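Side-chain contacts in substrate-binding protein (Synechococcus sp., PDB 6WPN), which probably binds oligosaccharides in the periplasm of a marine cyanobacterium as the substrate-binding component of a sugar transport system: residues Asn118-Pro121 / Ser122-Glu125; Ser345-Arg348 / Ala349-Val353. All coordinates share one frame; numbering follows the deposited sequence.

Contact 1. Residues Asn118-Pro121 / Ser122-Glu125; sequences NYLP and SVWE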
loop_
_atom_site.group_PDB
_atom_site.type_symbol
_atom_site.label_atom_id
_atom_site.label_comp_id
_atom_site.label_asym_id
_atom_site.label_seq_id
_atom_site.Cartn_x
_atom_site.Cartn_y
_atom_site.Cartn_z
ATOM N N ASN A 118 -13.970 -9.387 -16.475
ATOM C CA ASN A 118 -12.750 -10.127 -16.187
ATOM C C ASN A 118 -12.061 -9.687 -14.903
ATOM O O ASN A 118 -11.087 -10.330 -14.500
ATOM C CB ASN A 118 -11.770 -10.002 -17.356
ATOM C CG ASN A 118 -12.237 -10.748 -18.590
ATOM O OD1 ASN A 118 -13.266 -11.428 -18.571
ATOM N ND2 ASN A 118 -11.480 -10.626 -19.674
ATOM N N TYR A 119 -12.536 -8.630 -14.251
ATOM C CA TYR A 119 -11.888 -8.104 -13.061
ATOM C C TYR A 119 -12.804 -8.235 -11.852
ATOM O O TYR A 119 -14.027 -8.362 -11.978
ATOM C CB TYR A 119 -11.481 -6.636 -13.251
ATOM C CG TYR A 119 -10.497 -6.426 -14.381
ATOM C CD1 TYR A 119 -10.935 -6.290 -15.693
ATOM C CD2 TYR A 119 -9.128 -6.358 -14.136
ATOM C CE1 TYR A 119 -10.041 -6.099 -16.729
ATOM C CE2 TYR A 119 -8.226 -6.165 -15.164
ATOM C CZ TYR A 119 -8.687 -6.035 -16.461
ATOM O OH TYR A 119 -7.798 -5.846 -17.494
ATOM N N LEU A 120 -12.189 -8.215 -10.675
ATOM C CA LEU A 120 -12.935 -8.211 -9.429
ATOM C C LEU A 120 -13.790 -6.950 -9.371
ATOM O O LEU A 120 -13.244 -5.841 -9.474
ATOM C CB LEU A 120 -11.970 -8.268 -8.246
ATOM C CG LEU A 120 -12.514 -8.556 -6.844
ATOM C CD1 LEU A 120 -13.103 -9.956 -6.754
ATOM C CD2 LEU A 120 -11.413 -8.375 -5.814
ATOM N N PRO A 121 -15.114 -7.065 -9.213
ATOM C CA PRO A 121 -15.960 -5.857 -9.265
ATOM C C PRO A 121 -15.607 -4.826 -8.210
ATOM O O PRO A 121 -15.600 -3.624 -8.507
ATOM C CB PRO A 121 -17.381 -6.413 -9.074
ATOM C CG PRO A 121 -17.194 -7.747 -8.426
ATOM C CD PRO A 121 -15.902 -8.284 -8.970
ATOM N N SER A 122 -15.309 -5.263 -6.984
ATOM C CA SER A 122 -14.976 -4.320 -5.920
ATOM C C SER A 122 -13.758 -3.479 -6.278
ATOM O O SER A 122 -13.691 -2.293 -5.935
ATOM C CB SER A 122 -14.725 -5.075 -4.618
ATOM O OG SER A 122 -13.825 -6.148 -4.836
ATOM N N VAL A 123 -12.781 -4.074 -6.958
ATOM C CA VAL A 123 -11.560 -3.351 -7.287
ATOM C C VAL A 123 -11.657 -2.630 -8.630
ATOM O O VAL A 123 -10.965 -1.628 -8.843
ATOM C CB VAL A 123 -10.360 -4.313 -7.255
ATOM C CG1 VAL A 123 -9.078 -3.617 -7.716
ATOM C CG2 VAL A 123 -10.210 -4.913 -5.886
ATOM N N TRP A 124 -12.508 -3.110 -9.539
ATOM C CA TRP A 124 -12.715 -2.409 -10.801
ATOM C C TRP A 124 -13.426 -1.083 -10.575
ATOM O O TRP A 124 -13.083 -0.072 -11.196
ATOM C CB TRP A 124 -13.519 -3.283 -11.768
ATOM C CG TRP A 124 -13.892 -2.577 -13.046
ATOM C CD1 TRP A 124 -15.010 -1.824 -13.267
ATOM C CD2 TRP A 124 -13.156 -2.570 -14.278
ATOM N NE1 TRP A 124 -15.008 -1.337 -14.551
ATOM C CE2 TRP A 124 -13.882 -1.782 -15.194
ATOM C CE3 TRP A 124 -11.955 -3.151 -14.694
ATOM C CZ2 TRP A 124 -13.447 -1.563 -16.500
ATOM C CZ3 TRP A 124 -11.523 -2.929 -15.993
ATOM C CH2 TRP A 124 -12.269 -2.143 -16.878
ATOM N N GLU A 125 -14.407 -1.073 -9.676
ATOM C CA GLU A 125 -15.184 0.115 -9.347
ATOM C C GLU A 125 -14.434 1.071 -8.430
ATOM O O GLU A 125 -14.937 2.165 -8.151
ATOM C CB GLU A 125 -16.511 -0.304 -8.704
ATOM C CG GLU A 125 -17.359 -1.225 -9.577
ATOM C CD GLU A 125 -18.092 -0.502 -10.689
ATOM O OE1 GLU A 125 -18.074 -1.010 -11.828
ATOM O OE2 GLU A 125 -18.669 0.576 -10.432
#

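Contact 2. Residues Ser345-Arg348 / Ala349-Val353; sequences SAIR and AELEV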
loop_
_atom_site.group_PDB
_atom_site.type_symbol
_atom_site.label_atom_id
_atom_site.label_comp_id
_atom_site.label_asym_id
_atom_site.label_seq_id
_atom_site.Cartn_x
_atom_site.Cartn_y
_atom_site.Cartn_z
ATOM N N SER A 345 -8.608 -16.819 -8.905
ATOM C CA SER A 345 -9.054 -18.179 -8.628
ATOM C C SER A 345 -7.948 -19.190 -8.900
ATOM O O SER A 345 -7.791 -20.163 -8.157
ATOM C CB SER A 345 -10.297 -18.508 -9.453
ATOM O OG SER A 345 -10.805 -19.781 -9.099
ATOM N N ALA A 346 -7.178 -18.985 -9.972
ATOM C CA ALA A 346 -6.077 -19.896 -10.268
ATOM C C ALA A 346 -5.015 -19.848 -9.177
ATOM O O ALA A 346 -4.459 -20.887 -8.799
ATOM C CB ALA A 346 -5.466 -19.573 -11.630
ATOM N N ILE A 347 -4.707 -18.650 -8.668
ATOM C CA ILE A 347 -3.698 -18.534 -7.620
ATOM C C ILE A 347 -4.207 -19.139 -6.318
ATOM O O ILE A 347 -3.475 -19.860 -5.626
ATOM C CB ILE A 347 -3.274 -17.066 -7.436
ATOM C CG1 ILE A 347 -2.468 -16.595 -8.643
ATOM C CG2 ILE A 347 -2.427 -16.915 -6.178
ATOM C CD1 ILE A 347 -1.219 -17.394 -8.873
ATOM N N ARG A 348 -5.458 -18.846 -5.952
ATOM C CA ARG A 348 -6.040 -19.463 -4.764
ATOM C C ARG A 348 -6.030 -20.981 -4.876
ATOM O O ARG A 348 -5.773 -21.684 -3.891
ATOM C CB ARG A 348 -7.468 -18.961 -4.550
ATOM C CG ARG A 348 -7.579 -17.537 -4.041
ATOM C CD ARG A 348 -9.038 -17.125 -3.962
ATOM N NE ARG A 348 -9.209 -15.746 -3.516
ATOM C CZ ARG A 348 -9.437 -15.395 -2.255
ATOM N NH1 ARG A 348 -9.519 -16.326 -1.315
ATOM N NH2 ARG A 348 -9.581 -14.116 -1.934
ATOM N N ALA A 349 -6.302 -21.503 -6.073
ATOM C CA ALA A 349 -6.328 -22.948 -6.262
ATOM C C ALA A 349 -4.935 -23.547 -6.135
ATOM O O ALA A 349 -4.766 -24.609 -5.529
ATOM C CB ALA A 349 -6.937 -23.289 -7.622
ATOM N N GLU A 350 -3.926 -22.885 -6.706
ATOM C CA GLU A 350 -2.563 -23.394 -6.604
ATOM C C GLU A 350 -2.086 -23.407 -5.159
ATOM O O GLU A 350 -1.396 -24.339 -4.732
ATOM C CB GLU A 350 -1.629 -22.567 -7.487
ATOM C CG GLU A 350 -1.884 -22.782 -8.971
ATOM C CD GLU A 350 -1.275 -21.703 -9.847
ATOM O OE1 GLU A 350 -0.530 -20.848 -9.318
ATOM O OE2 GLU A 350 -1.546 -21.711 -11.069
ATOM N N LEU A 351 -2.477 -22.400 -4.378
ATOM C CA LEU A 351 -2.049 -22.343 -2.986
ATOM C C LEU A 351 -2.693 -23.452 -2.159
ATOM O O LEU A 351 -2.043 -24.033 -1.282
ATOM C CB LEU A 351 -2.377 -20.974 -2.393
ATOM C CG LEU A 351 -1.543 -19.834 -2.969
ATOM C CD1 LEU A 351 -2.061 -18.472 -2.501
ATOM C CD2 LEU A 351 -0.080 -20.025 -2.596
ATOM N N GLU A 352 -3.966 -23.759 -2.423
ATOM C CA GLU A 352 -4.669 -24.755 -1.624
ATOM C C GLU A 352 -4.116 -26.161 -1.820
ATOM O O GLU A 352 -4.262 -26.999 -0.923
ATOM C CB GLU A 352 -6.165 -24.749 -1.962
ATOM C CG GLU A 352 -6.954 -23.565 -1.410
ATOM C CD GLU A 352 -8.344 -23.442 -2.023
ATOM O OE1 GLU A 352 -8.667 -24.217 -2.950
ATOM O OE2 GLU A 352 -9.118 -22.566 -1.579
ATOM N N VAL A 353 -3.469 -26.433 -2.955
ATOM C CA VAL A 353 -2.957 -27.755 -3.279
ATOM C C VAL A 353 -1.446 -27.761 -3.474
ATOM O O VAL A 353 -0.895 -28.741 -3.977
ATOM C CB VAL A 353 -3.659 -28.331 -4.523
ATOM C CG1 VAL A 353 -5.147 -28.412 -4.282
ATOM C CG2 VAL A 353 -3.361 -27.471 -5.736
#

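Contact 1. Residues Asn118-Pro121 / Ser122-Glu125
Tyr119 and Trp124 form the tight, buried end of this contact, at the start of a short helix. Trp124 CZ3 lies over one face of the phenol ring, 3.4 Å from Tyr119 CD1. The ring planes are inclined at 36°, with the phenol and the six-membered indole ring 5.0 Å apart between centroids, so the pair overlaps only at a slant. With chi1 at 174°, Trp124 CG stands opposite its own backbone nitrogen, which turns the indole back over the residues preceding the helix. Pro138 of strand 137-149 also meets the indole, and Tyr119 OH is hydrogen-bonded to Thr322 OG1, tethering the far end of the phenol. Leu120 is the N-cap residue of helix 121-124, contributing its carbonyl rather than a side chain: Leu120 O accepts Trp124 N at 2.8 Å and takes a weak second bond from Val123 N. The next turn closes when Glu125 N reaches Pro121 O at 3.0 Å. Toward the exposed side, ring-on-ring packing gives way to touches between single atoms. There Leu120 CD2 meets Val123 CG2 at 3.7 Å, and the exposed Ser122 rests its OG 3.4 Å from Leu120 CG. Glu125 is exposed as well; its aliphatic CG, set by chi1 (-58°), lies 3.2 Å from Pro121 O.

Contact 2. Residues Ser345-Arg348 / Ala349-Val353
Ile347 and Leu351, one turn apart on helix 341-352, make the apolar part of this contact. Their branches meet obliquely, Ile347 CG2 lying 4.0 Å from Leu351 CD1, an ordinary van der Waals distance. Both side chains are buried: Ile347 reaches Ala331 and Arg332 on helix 324-334, while Leu351 packs on Arg368 and Leu369 of helix 359-374. The pair therefore marks the inward face of the helix, wedged against two others.

Backbone bonding follows the i to i+4 pattern of an alpha-helix without a break. Ala349 N donates to Ser345 O, Glu350 N to Ala346 O, Leu351 N to Ile347 O and Glu352 N to Arg348 O, all between 2.9 and 3.1 Å. The N-H...O angles of these four bonds run from 149° to 157°. Val353 is the first residue to leave helical phi/psi, and its N makes weak bonds to Ala349 O and Glu350 O.

The two glutamates lie back along the preceding turn. Glu350 CG stands opposite the residue's own carbonyl carbon (chi1 -69°) and the chain is extended beyond it; this course carries CG to 3.2 Å from Ala346 O and the carboxylate over the previous turn. There Glu350 OE1 lies 3.6 Å from the methyl Ile347 CD1. Both carboxylate oxygens are hydrogen-bonded outside the two segments, and OE2 forms a salt bridge with Arg332. Glu352 follows a similar path, its CG 3.3 Å from Arg348 O. Arg348 has two conformers; in the one described, its NH1 is 6.3 Å from Glu352 OE2, and its side chain touches Leu375 and Asn376.

Glu350 thus directs its charge toward helix 324-334, whereas in this conformer Arg348 and Glu352 would probably interact weakly, through longer-range electrostatics.

How the contacts relate
Both contacts are local and partly buried, each with two buried side chains and a more exposed side. Their centres are 19 Å apart and their nearest atoms about 7 Å, so they do not touch. Contact 1 is the closer to the chain centre and rests on strand 137-149 of the mixed sheet; contact 2 lies among helices 324-334 and 359-374. Aromatic packing at a helix start gives way in contact 2 to aliphatic packing near a helix end, where Glu350 bonds outside both segments, to Arg332 of the neighbouring helix 324-334. Backbone bonds between Asn118 and Leu341, the first residue of helix 341-352, and between Leu120 and Ser339 connect contact 1 with the chain entering that helix.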